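PDB 5K3H: acyl-coenzyme A oxidase, which catalyses the FAD-dependent desaturation of acyl-CoA to (2E)-enoyl-CoA with release of hydrogen peroxide, the first step of peroxisomal beta-oxidation. Local coordinates for residues Pro55-Ser60 with Asn103-Ile108; Val449-Leu454 with Ser461-Leu466; Ala31-Gly36 with Ala548-Glu553. All coordinates share one frame; numbering follows the deposited sequence.

Interaction 1 of 3, residues Pro55-Ser60 with Asn103-Ile108; sequences PELHDS and NEVLGI
L57 and V105 meet in the helical N-terminal domain of the acyl-CoA oxidase fold. The loop between helices 38-52 and 68-85 here packs on the end of helix 97-105. The two side chains cross obliquely, and both are buried. CD2 of L57 touches CG1 of V105 at 3.9 Å. Both valine methyls, CG1 and CG2, also lie 3.9 Å from the carbonyl O of L57. They differ in their second partner. For CG1 it is the leucine CD2, while V105 CG2 comes within 4.2 Å of L57 CB. With CG1 anti to the backbone N (chi1 172°) and CG2 anti to the carbonyl carbon, the two branches of V105 both reach the L57 carbonyl oxygen. An alanine in place of V105 would remove both methyls and would probably leave L57 CD2 without the valine methyl it touches and a gap beside the L57 carbonyl. L51 of helix 38-52 touches both L57 and V105, and V81 and L82 of helix 68-85 also pack on L57.

No hydrogen bond joins the two segments directly. K78 links them instead: its NZ forms a salt bridge with D59 OD1 and a hydrogen bond with the V105 carbonyl O. R626 takes the second D59 oxygen, OD2, in another salt bridge. D59 OD1 lies 4.0 Å from V105 O, two acceptors brought near each other beside the K78 amine.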
ATOM      1  N   PRO B  55      17.777  28.177  11.112  1.00 35.96           N
ATOM      2  CA  PRO B  55      18.304  26.882  10.669  1.00 36.10           C
ATOM      3  C   PRO B  55      18.362  25.836  11.773  1.00 35.81           C
ATOM      4  O   PRO B  55      18.399  24.635  11.465  1.00 37.42           O
ATOM      5  CB  PRO B  55      19.703  27.235  10.142  1.00 37.42           C
ATOM      6  CG  PRO B  55      20.057  28.535  10.822  1.00 36.81           C
ATOM      7  CD  PRO B  55      18.751  29.267  10.948  1.00 36.70           C
ATOM      8  N   GLU B  56      18.352  26.242  13.048  1.00 35.60           N
ATOM      9  CA  GLU B  56      18.325  25.267  14.137  1.00 36.17           C
ATOM     10  C   GLU B  56      17.021  24.473  14.154  1.00 33.73           C
ATOM     11  O   GLU B  56      16.950  23.409  14.792  1.00 31.52           O
ATOM     12  CB  GLU B  56      18.559  25.965  15.488  1.00 38.82           C
ATOM     13  CG  GLU B  56      17.988  27.408  15.617  1.00 44.19           C
ATOM     14  CD  GLU B  56      18.857  28.488  14.948  1.00 44.78           C
ATOM     15  OE1 GLU B  56      19.975  28.146  14.527  1.00 46.05           O
ATOM     16  OE2 GLU B  56      18.431  29.669  14.838  1.00 51.48           O
ATOM     17  N   LEU B  57      15.996  24.953  13.458  1.00 33.13           N
ATOM     18  CA  LEU B  57      14.735  24.241  13.347  1.00 31.41           C
ATOM     19  C   LEU B  57      14.631  23.420  12.064  1.00 30.77           C
ATOM     20  O   LEU B  57      13.530  22.982  11.716  1.00 32.34           O
ATOM     21  CB  LEU B  57      13.560  25.216  13.457  1.00 30.26           C
ATOM     22  CG  LEU B  57      13.249  25.747  14.855  1.00 29.65           C
ATOM     23  CD1 LEU B  57      12.184  26.795  14.804  1.00 29.07           C
ATOM     24  CD2 LEU B  57      12.801  24.609  15.743  1.00 29.35           C
ATOM     25  N   HIS B  58      15.725  23.259  11.319  1.00 30.12           N
ATOM     26  CA  HIS B  58      15.699  22.476  10.089  1.00 29.99           C
ATOM     27  C   HIS B  58      16.146  21.036  10.326  1.00 29.58           C
ATOM     28  O   HIS B  58      16.847  20.729  11.297  1.00 28.85           O
ATOM     29  CB  HIS B  58      16.588  23.115   9.021  1.00 30.10           C
ATOM     30  CG  HIS B  58      16.164  24.497   8.634  1.00 31.21           C
ATOM     31  ND1 HIS B  58      16.904  25.290   7.783  1.00 30.84           N
ATOM     32  CD2 HIS B  58      15.057  25.211   8.948  1.00 31.16           C
ATOM     33  CE1 HIS B  58      16.281  26.442   7.611  1.00 31.30           C
ATOM     34  NE2 HIS B  58      15.160  26.420   8.306  1.00 31.45           N
ATOM     35  N   ASP B  59      15.722  20.146   9.424  1.00 26.45           N
ATOM     36  CA  ASP B  59      16.251  18.792   9.436  1.00 25.85           C
ATOM     37  C   ASP B  59      17.761  18.870   9.275  1.00 25.26           C
ATOM     38  O   ASP B  59      18.254  19.500   8.334  1.00 26.19           O
ATOM     39  CB  ASP B  59      15.671  17.966   8.284  1.00 26.44           C
ATOM     40  CG  ASP B  59      14.160  17.815   8.344  1.00 27.79           C
ATOM     41  OD1 ASP B  59      13.557  18.021   9.416  1.00 27.40           O
ATOM     42  OD2 ASP B  59      13.568  17.515   7.284  1.00 31.00           O
ATOM     43  N   SER B  60      18.499  18.221  10.185  1.00 27.28           N
ATOM     44  CA  SER B  60      19.959  18.254  10.095  1.00 27.40           C
ATOM     45  C   SER B  60      20.455  17.478   8.882  1.00 27.59           C
ATOM     46  O   SER B  60      21.503  17.816   8.324  1.00 26.87           O
ATOM     47  CB  SER B  60      20.606  17.712  11.374  1.00 26.73           C
ATOM     48  OG  SER B  60      20.152  16.399  11.682  1.00 26.63           O
ATOM     49  N   ASN B 103       4.208  20.504  11.267  1.00 23.38           N
ATOM     50  CA  ASN B 103       4.402  19.842   9.968  1.00 24.49           C
ATOM     51  C   ASN B 103       5.715  20.259   9.315  1.00 24.09           C
ATOM     52  O   ASN B 103       6.420  19.417   8.750  1.00 22.14           O
ATOM     53  CB  ASN B 103       3.255  20.168   9.006  1.00 24.98           C
ATOM     54  CG  ASN B 103       1.942  19.566   9.414  1.00 25.25           C
ATOM     55  OD1 ASN B 103       1.887  18.518  10.056  1.00 25.29           O
ATOM     56  ND2 ASN B 103       0.856  20.236   9.040  1.00 26.41           N
ATOM     57  N   GLU B 104       6.028  21.567   9.343  1.00 22.28           N
ATOM     58  CA  GLU B 104       7.297  22.077   8.820  1.00 23.44           C
ATOM     59  C   GLU B 104       8.479  21.517   9.603  1.00 21.82           C
ATOM     60  O   GLU B 104       9.455  21.021   9.024  1.00 21.92           O
ATOM     61  CB  GLU B 104       7.330  23.610   8.901  1.00 25.73           C
ATOM     62  CG  GLU B 104       6.547  24.367   7.845  1.00 26.53           C
ATOM     63  CD  GLU B 104       7.429  24.931   6.733  1.00 28.07           C
ATOM     64  OE1 GLU B 104       8.678  24.912   6.853  1.00 29.35           O
ATOM     65  OE2 GLU B 104       6.858  25.342   5.699  1.00 29.83           O
ATOM     66  N   VAL B 105       8.421  21.618  10.926  1.00 25.25           N
ATOM     67  CA  VAL B 105       9.574  21.306  11.766  1.00 24.12           C
ATOM     68  C   VAL B 105       9.630  19.821  12.095  1.00 23.33           C
ATOM     69  O   VAL B 105      10.638  19.165  11.833  1.00 22.31           O
ATOM     70  CB  VAL B 105       9.554  22.205  13.034  1.00 24.16           C
ATOM     71  CG1 VAL B 105      10.611  21.807  14.056  1.00 24.30           C
ATOM     72  CG2 VAL B 105       9.795  23.648  12.636  1.00 23.89           C
ATOM     73  N   LEU B 106       8.538  19.242  12.587  1.00 21.70           N
ATOM     74  CA  LEU B 106       8.596  17.874  13.089  1.00 21.83           C
ATOM     75  C   LEU B 106       8.237  16.826  12.039  1.00 21.64           C
ATOM     76  O   LEU B 106       8.734  15.698  12.119  1.00 21.01           O
ATOM     77  CB  LEU B 106       7.694  17.735  14.328  1.00 22.13           C
ATOM     78  CG  LEU B 106       8.082  18.597  15.569  1.00 22.63           C
ATOM     79  CD1 LEU B 106       7.052  18.553  16.693  1.00 22.88           C
ATOM     80  CD2 LEU B 106       9.478  18.238  16.122  1.00 22.86           C
ATOM     81  N   GLY B 107       7.426  17.179  11.030  1.00 20.63           N
ATOM     82  CA  GLY B 107       7.118  16.258   9.954  1.00 19.67           C
ATOM     83  C   GLY B 107       6.002  15.289  10.299  1.00 20.26           C
ATOM     84  O   GLY B 107       5.185  15.524  11.185  1.00 21.99           O
ATOM     85  N   ILE B 108       5.952  14.190   9.550  1.00 19.02           N
ATOM     86  CA  ILE B 108       4.871  13.211   9.694  1.00 19.44           C
ATOM     87  C   ILE B 108       5.292  11.917  10.396  1.00 19.71           C
ATOM     88  O   ILE B 108       4.405  11.119  10.756  1.00 19.65           O
ATOM     89  CB  ILE B 108       4.212  12.886   8.334  1.00 20.13           C
ATOM     90  CG1 ILE B 108       5.211  12.264   7.344  1.00 20.38           C
ATOM     91  CG2 ILE B 108       3.558  14.129   7.764  1.00 20.39           C
ATOM     92  CD1 ILE B 108       4.558  11.741   6.070  1.00 20.19           C
TER

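Interaction 2 of 3, residues Val449-Leu454 with Ser461-Leu466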
ATOM      1  N   VAL B 449     -29.647   1.019   9.804  1.00 25.85           N
ATOM      2  CA  VAL B 449     -30.686   0.004   9.955  1.00 26.38           C
ATOM      3  C   VAL B 449     -31.826   0.518  10.835  1.00 27.64           C
ATOM      4  O   VAL B 449     -33.006   0.295  10.534  1.00 27.56           O
ATOM      5  CB  VAL B 449     -30.080  -1.299  10.497  1.00 25.58           C
ATOM      6  CG1 VAL B 449     -31.169  -2.217  10.968  1.00 25.37           C
ATOM      7  CG2 VAL B 449     -29.287  -1.968   9.413  1.00 24.81           C
ATOM      8  N   LYS B 450     -31.495   1.193  11.940  1.00 27.84           N
ATOM      9  CA  LYS B 450     -32.518   1.856  12.747  1.00 28.96           C
ATOM     10  C   LYS B 450     -33.317   2.856  11.914  1.00 27.93           C
ATOM     11  O   LYS B 450     -34.520   3.049  12.141  1.00 26.17           O
ATOM     12  CB  LYS B 450     -31.877   2.577  13.923  1.00 33.83           C
ATOM     13  CG  LYS B 450     -32.870   3.419  14.695  1.00 39.81           C
ATOM     14  CD  LYS B 450     -32.163   4.386  15.651  1.00 48.35           C
ATOM     15  CE  LYS B 450     -32.051   5.785  14.996  1.00 52.47           C
ATOM     16  NZ  LYS B 450     -31.309   6.768  15.843  1.00 55.87           N
ATOM     17  N   SER B 451     -32.641   3.566  11.003  1.00 30.10           N
ATOM     18  CA  SER B 451     -33.320   4.510  10.114  1.00 29.50           C
ATOM     19  C   SER B 451     -34.176   3.797   9.055  1.00 29.37           C
ATOM     20  O   SER B 451     -35.227   4.313   8.648  1.00 29.43           O
ATOM     21  CB  SER B 451     -32.281   5.434   9.472  1.00 29.68           C
ATOM     22  OG  SER B 451     -31.521   6.074  10.490  1.00 29.87           O
ATOM     23  N   ALA B 452     -33.712   2.648   8.545  1.00 28.19           N
ATOM     24  CA  ALA B 452     -34.536   1.861   7.633  1.00 28.76           C
ATOM     25  C   ALA B 452     -35.787   1.345   8.336  1.00 28.96           C
ATOM     26  O   ALA B 452     -36.850   1.224   7.714  1.00 29.53           O
ATOM     27  CB  ALA B 452     -33.734   0.695   7.057  1.00 28.59           C
ATOM     28  N   ALA B 453     -35.675   1.014   9.627  1.00 31.00           N
ATOM     29  CA  ALA B 453     -36.834   0.558  10.395  1.00 31.49           C
ATOM     30  C   ALA B 453     -37.883   1.658  10.538  1.00 31.11           C
ATOM     31  O   ALA B 453     -39.090   1.385  10.456  1.00 32.23           O
ATOM     32  CB  ALA B 453     -36.394   0.052  11.766  1.00 29.82           C
ATOM     33  N   LEU B 454     -37.450   2.903  10.773  1.00 30.06           N
ATOM     34  CA  LEU B 454     -38.395   4.017  10.801  1.00 30.74           C
ATOM     35  C   LEU B 454     -39.146   4.128   9.483  1.00 32.39           C
ATOM     36  O   LEU B 454     -40.375   4.271   9.468  1.00 34.49           O
ATOM     37  CB  LEU B 454     -37.682   5.334  11.108  1.00 30.37           C
ATOM     38  CG  LEU B 454     -37.089   5.622  12.490  1.00 31.57           C
ATOM     39  CD1 LEU B 454     -36.369   6.946  12.474  1.00 32.46           C
ATOM     40  CD2 LEU B 454     -38.203   5.700  13.492  1.00 31.96           C
ATOM     41  N   SER B 461     -40.972  10.690   8.748  1.00 34.73           N
ATOM     42  CA  SER B 461     -40.877  12.055   9.245  1.00 36.93           C
ATOM     43  C   SER B 461     -39.973  12.163  10.463  1.00 37.19           C
ATOM     44  O   SER B 461     -39.536  13.270  10.778  1.00 37.84           O
ATOM     45  CB  SER B 461     -42.271  12.585   9.587  1.00 38.21           C
ATOM     46  OG  SER B 461     -42.801  11.903  10.715  1.00 37.52           O
ATOM     47  N   GLN B 462     -39.637  11.043  11.116  1.00 36.32           N
ATOM     48  CA  GLN B 462     -38.790  11.088  12.306  1.00 36.91           C
ATOM     49  C   GLN B 462     -37.295  11.019  11.997  1.00 36.40           C
ATOM     50  O   GLN B 462     -36.483  11.097  12.928  1.00 36.20           O
ATOM     51  CB  GLN B 462     -39.156   9.946  13.270  1.00 36.57           C
ATOM     52  CG  GLN B 462     -40.591  10.040  13.759  1.00 38.52           C
ATOM     53  CD  GLN B 462     -40.953   9.042  14.845  1.00 40.29           C
ATOM     54  OE1 GLN B 462     -40.167   8.165  15.205  1.00 40.36           O
ATOM     55  NE2 GLN B 462     -42.184   9.137  15.330  1.00 42.99           N
ATOM     56  N   LEU B 463     -36.923  10.934  10.719  1.00 34.83           N
ATOM     57  CA  LEU B 463     -35.530  10.803  10.315  1.00 33.24           C
ATOM     58  C   LEU B 463     -34.780  12.118  10.509  1.00 34.37           C
ATOM     59  O   LEU B 463     -35.305  13.196  10.222  1.00 32.28           O
ATOM     60  CB  LEU B 463     -35.460  10.383   8.849  1.00 30.69           C
ATOM     61  CG  LEU B 463     -35.913   8.980   8.439  1.00 29.35           C
ATOM     62  CD1 LEU B 463     -36.229   8.911   6.945  1.00 28.44           C
ATOM     63  CD2 LEU B 463     -34.832   7.982   8.764  1.00 28.38           C
ATOM     64  N   GLY B 464     -33.546  12.026  11.011  1.00 32.82           N
ATOM     65  CA  GLY B 464     -32.652  13.168  11.078  1.00 34.51           C
ATOM     66  C   GLY B 464     -32.319  13.737   9.712  1.00 36.07           C
ATOM     67  O   GLY B 464     -32.564  13.108   8.680  1.00 38.09           O
ATOM     68  N   PRO B 465     -31.774  14.956   9.669  1.00 36.33           N
ATOM     69  CA  PRO B 465     -31.532  15.587   8.355  1.00 35.38           C
ATOM     70  C   PRO B 465     -30.522  14.860   7.480  1.00 32.32           C
ATOM     71  O   PRO B 465     -30.696  14.815   6.257  1.00 33.43           O
ATOM     72  CB  PRO B 465     -31.052  16.998   8.731  1.00 36.98           C
ATOM     73  CG  PRO B 465     -30.589  16.904  10.141  1.00 37.35           C
ATOM     74  CD  PRO B 465     -31.449  15.855  10.787  1.00 37.39           C
ATOM     75  N   LEU B 466     -29.469  14.289   8.060  1.00 32.86           N
ATOM     76  CA  LEU B 466     -28.458  13.591   7.272  1.00 31.95           C
ATOM     77  C   LEU B 466     -28.965  12.252   6.738  1.00 29.52           C
ATOM     78  O   LEU B 466     -28.302  11.617   5.909  1.00 29.72           O
ATOM     79  CB  LEU B 466     -27.208  13.407   8.122  1.00 32.76           C
ATOM     80  CG  LEU B 466     -26.588  14.721   8.611  1.00 33.25           C
ATOM     81  CD1 LEU B 466     -25.359  14.484   9.478  1.00 34.62           C
ATOM     82  CD2 LEU B 466     -26.255  15.598   7.417  1.00 34.35           C
TER
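This is a mainly apolar, partly buried contact between the last turns of helix 437-456 and the chain that doubles back after it. The contact lies in the helical C-terminal part of the acyl-CoA dehydrogenase-like fold, and it folds a connecting loop onto one of the helices. S451 and L454, three residues apart on the helix, meet Q462 and L463 of the returning chain.

One methyl of L463 does much of the touching. Its CD2 sits 3.7 Å from S451 CB and equally close to the S451 carbonyl O. The same methyl is 4.1 Å from L454 CD1. The two leucine side chains run past each other in opposite directions. With chi1 at -69° the CG of L463 sits beside its own backbone N, and the branch end reaches the helix.

L454 points toward the returning chain and presents its two methyls to different groups. CD2 is 3.6 Å from the Q462 amide oxygen OE1, while CD1 lies 4.2 Å from Q462 CB. The glutamine chain is extended beyond CG and crosses the leucine at about a right angle. No hydrogen bond spans the segments. The hydroxyl of S451 turns back along its own helix and bonds the carbonyl O of Y447, while its CB makes the closer approach to L463.

The S451 side chain is about 10 Å from that of A534, a residue of the ATP site shared between the dimer partners, so the contact is near that site without forming it. On other sides of helix 437-456, A452 rests on helix 489-515, and V449 touches both that helix and helix 520-553. Beyond the contact, L466 packs on L386 of helix 382-408.

Interaction 3 of 3, residues Ala31-Gly36 with Ala548-Glu553; sequences AAQIYG and ARRVNE
R550 NH1 makes two hydrogen bonds to Q33, one to its side chain and one to its backbone. They bridge two helices of the acyl-CoA oxidase fold, 27-35 near the N-terminus and the long 520-553. The shorter bond runs from R550 NH1 to Q33 OE1 at 2.8 Å. It is bent, with an angle of 137° at the hydrogen. The amide and guanidinium planes stand 73° apart, and OE1 lies tilted from the guanidinium plane. The second bond, from R550 NH1 to the Q33 carbonyl O at 3.3 Å, is longer and similarly bent. Here the acceptor lies in the guanidinium plane, but the nitrogen sits above the carbonyl plane.

Both side chains are folded. Q33 bends at chi2 (52°), which carries OE1 toward the arginine. R550 bends at chi2 and chi3, and its NH1 ends beside both Q33 oxygens. F356 and A359 of helix 338-367 touch R550, while I554 touches Q33. I34, which points away from helix 520-553, packs on Y352 and W618. Helix 27-35 closes in a Schellman motif at G36, whose positive phi suits glycine. In the contact itself, OE1 of Q33 also lies 3.4 Å from R550 CD.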
ATOM      1  N   ALA B  31      -5.628  29.050  -1.807  1.00 18.77           N
ATOM      2  CA  ALA B  31      -5.109  28.705  -0.481  1.00 19.20           C
ATOM      3  C   ALA B  31      -6.031  29.197   0.636  1.00 19.43           C
ATOM      4  O   ALA B  31      -6.302  28.458   1.588  1.00 19.77           O
ATOM      5  CB  ALA B  31      -3.699  29.265  -0.301  1.00 19.02           C
ATOM      6  N   ALA B  32      -6.545  30.429   0.528  1.00 21.48           N
ATOM      7  CA  ALA B  32      -7.483  30.950   1.529  1.00 22.10           C
ATOM      8  C   ALA B  32      -8.768  30.125   1.571  1.00 22.37           C
ATOM      9  O   ALA B  32      -9.342  29.889   2.649  1.00 22.69           O
ATOM     10  CB  ALA B  32      -7.797  32.413   1.241  1.00 21.61           C
ATOM     11  N   GLN B  33      -9.240  29.675   0.405  1.00 21.68           N
ATOM     12  CA  GLN B  33     -10.372  28.750   0.371  1.00 22.43           C
ATOM     13  C   GLN B  33     -10.063  27.445   1.117  1.00 21.74           C
ATOM     14  O   GLN B  33     -10.862  26.987   1.942  1.00 22.41           O
ATOM     15  CB  GLN B  33     -10.747  28.485  -1.084  1.00 22.74           C
ATOM     16  CG  GLN B  33     -12.139  27.994  -1.293  1.00 24.09           C
ATOM     17  CD  GLN B  33     -13.201  28.841  -0.637  1.00 24.28           C
ATOM     18  OE1 GLN B  33     -14.000  28.334   0.132  1.00 24.22           O
ATOM     19  NE2 GLN B  33     -13.228  30.127  -0.948  1.00 24.54           N
ATOM     20  N   ILE B  34      -8.884  26.857   0.872  1.00 20.16           N
ATOM     21  CA  ILE B  34      -8.514  25.573   1.477  1.00 19.34           C
ATOM     22  C   ILE B  34      -8.402  25.692   2.992  1.00 19.55           C
ATOM     23  O   ILE B  34      -8.807  24.787   3.729  1.00 18.97           O
ATOM     24  CB  ILE B  34      -7.197  25.040   0.868  1.00 19.54           C
ATOM     25  CG1 ILE B  34      -7.366  24.606  -0.592  1.00 18.99           C
ATOM     26  CG2 ILE B  34      -6.614  23.895   1.706  1.00 19.88           C
ATOM     27  CD1 ILE B  34      -6.060  24.353  -1.279  1.00 18.56           C
ATOM     28  N   TYR B  35      -7.793  26.763   3.489  1.00 20.82           N
ATOM     29  CA  TYR B  35      -7.458  26.824   4.910  1.00 22.02           C
ATOM     30  C   TYR B  35      -8.432  27.684   5.710  1.00 23.16           C
ATOM     31  O   TYR B  35      -8.183  27.951   6.893  1.00 23.92           O
ATOM     32  CB  TYR B  35      -6.011  27.322   5.087  1.00 20.99           C
ATOM     33  CG  TYR B  35      -4.981  26.333   4.581  1.00 20.35           C
ATOM     34  CD1 TYR B  35      -4.822  25.091   5.201  1.00 19.94           C
ATOM     35  CD2 TYR B  35      -4.198  26.621   3.456  1.00 20.06           C
ATOM     36  CE1 TYR B  35      -3.897  24.159   4.736  1.00 19.71           C
ATOM     37  CE2 TYR B  35      -3.250  25.692   2.984  1.00 19.78           C
ATOM     38  CZ  TYR B  35      -3.120  24.463   3.635  1.00 19.68           C
ATOM     39  OH  TYR B  35      -2.209  23.546   3.193  1.00 20.53           O
ATOM     40  N   GLY B  36      -9.539  28.107   5.101  1.00 25.43           N
ATOM     41  CA  GLY B  36     -10.580  28.801   5.837  1.00 26.89           C
ATOM     42  C   GLY B  36     -10.378  30.282   6.067  1.00 28.08           C
ATOM     43  O   GLY B  36     -10.787  30.798   7.112  1.00 29.78           O
ATOM     44  N   ALA B 548     -20.291  19.866  -3.104  1.00 21.59           N
ATOM     45  CA  ALA B 548     -21.205  20.692  -3.892  1.00 22.11           C
ATOM     46  C   ALA B 548     -21.666  21.918  -3.109  1.00 22.74           C
ATOM     47  O   ALA B 548     -21.740  23.026  -3.655  1.00 21.66           O
ATOM     48  CB  ALA B 548     -22.411  19.861  -4.336  1.00 22.08           C
ATOM     49  N   ARG B 549     -21.959  21.742  -1.820  1.00 22.43           N
ATOM     50  CA  ARG B 549     -22.363  22.858  -0.975  1.00 24.51           C
ATOM     51  C   ARG B 549     -21.309  23.954  -0.979  1.00 24.39           C
ATOM     52  O   ARG B 549     -21.619  25.127  -1.205  1.00 23.75           O
ATOM     53  CB  ARG B 549     -22.600  22.352   0.443  1.00 26.74           C
ATOM     54  CG  ARG B 549     -23.909  22.720   1.099  1.00 29.00           C
ATOM     55  CD  ARG B 549     -24.086  21.910   2.387  1.00 31.44           C
ATOM     56  NE  ARG B 549     -25.070  20.843   2.237  1.00 32.38           N
ATOM     57  CZ  ARG B 549     -24.835  19.549   2.422  1.00 33.33           C
ATOM     58  NH1 ARG B 549     -23.635  19.118   2.779  1.00 33.72           N
ATOM     59  NH2 ARG B 549     -25.824  18.679   2.254  1.00 33.85           N
ATOM     60  N   ARG B 550     -20.043  23.579  -0.777  1.00 23.27           N
ATOM     61  CA  ARG B 550     -18.970  24.571  -0.736  1.00 23.36           C
ATOM     62  C   ARG B 550     -18.872  25.348  -2.046  1.00 24.19           C
ATOM     63  O   ARG B 550     -18.758  26.585  -2.032  1.00 25.37           O
ATOM     64  CB  ARG B 550     -17.629  23.897  -0.427  1.00 23.03           C
ATOM     65  CG  ARG B 550     -16.418  24.810  -0.595  1.00 23.30           C
ATOM     66  CD  ARG B 550     -16.447  25.981   0.396  1.00 23.29           C
ATOM     67  NE  ARG B 550     -16.218  25.476   1.739  1.00 23.40           N
ATOM     68  CZ  ARG B 550     -15.065  25.552   2.391  1.00 23.15           C
ATOM     69  NH1 ARG B 550     -14.021  26.149   1.841  1.00 23.07           N
ATOM     70  NH2 ARG B 550     -14.959  25.027   3.601  1.00 22.74           N
ATOM     71  N   VAL B 551     -18.963  24.649  -3.188  1.00 22.78           N
ATOM     72  CA  VAL B 551     -18.814  25.326  -4.474  1.00 24.02           C
ATOM     73  C   VAL B 551     -19.891  26.384  -4.658  1.00 25.84           C
ATOM     74  O   VAL B 551     -19.614  27.484  -5.149  1.00 27.40           O
ATOM     75  CB  VAL B 551     -18.833  24.310  -5.626  1.00 23.67           C
ATOM     76  CG1 VAL B 551     -18.915  25.041  -6.939  1.00 23.74           C
ATOM     77  CG2 VAL B 551     -17.585  23.455  -5.584  1.00 23.23           C
ATOM     78  N   ASN B 552     -21.127  26.080  -4.250  1.00 27.36           N
ATOM     79  CA  ASN B 552     -22.227  27.028  -4.412  1.00 28.61           C
ATOM     80  C   ASN B 552     -22.017  28.292  -3.600  1.00 28.24           C
ATOM     81  O   ASN B 552     -22.476  29.361  -4.003  1.00 27.48           O
ATOM     82  CB  ASN B 552     -23.552  26.384  -4.008  1.00 30.77           C
ATOM     83  CG  ASN B 552     -23.990  25.339  -4.988  1.00 34.85           C
ATOM     84  OD1 ASN B 552     -23.710  25.442  -6.190  1.00 39.88           O
ATOM     85  ND2 ASN B 552     -24.675  24.314  -4.495  1.00 37.04           N
ATOM     86  N   GLU B 553     -21.339  28.199  -2.458  1.00 27.76           N
ATOM     87  CA  GLU B 553     -21.182  29.365  -1.607  1.00 27.73           C
ATOM     88  C   GLU B 553     -20.104  30.315  -2.096  1.00 27.68           C
ATOM     89  O   GLU B 553     -20.018  31.448  -1.590  1.00 28.82           O
ATOM     90  CB  GLU B 553     -20.844  28.945  -0.178  1.00 31.12           C
ATOM     91  CG  GLU B 553     -21.926  28.159   0.561  1.00 35.48           C
ATOM     92  CD  GLU B 553     -21.411  27.656   1.909  1.00 42.00           C
ATOM     93  OE1 GLU B 553     -20.251  28.003   2.241  1.00 43.47           O
ATOM     94  OE2 GLU B 553     -22.145  26.927   2.629  1.00 46.54           O
TER

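The three contacts are spread through a largely helical chain. Interaction 3 closes the longest loop, tying helix 27-35 to helix 520-553 across 511 residues. Interactions 1 and 2 are nested inside it and come in series. Interaction 1 stays within the N-terminal domain, and interaction 2 pins a loop to helix 437-456. Their centres are about 48 Å apart, on opposite sides of the chain's centre. The centre of interaction 3 lies about 29 Å from that of interaction 1 and about 30 Å from that of interaction 2. Helix 520-553 touches V449, so it links the surroundings of interactions 2 and 3. Interaction 3 alone joins the N-terminal and C-terminal helical parts; the other two are local.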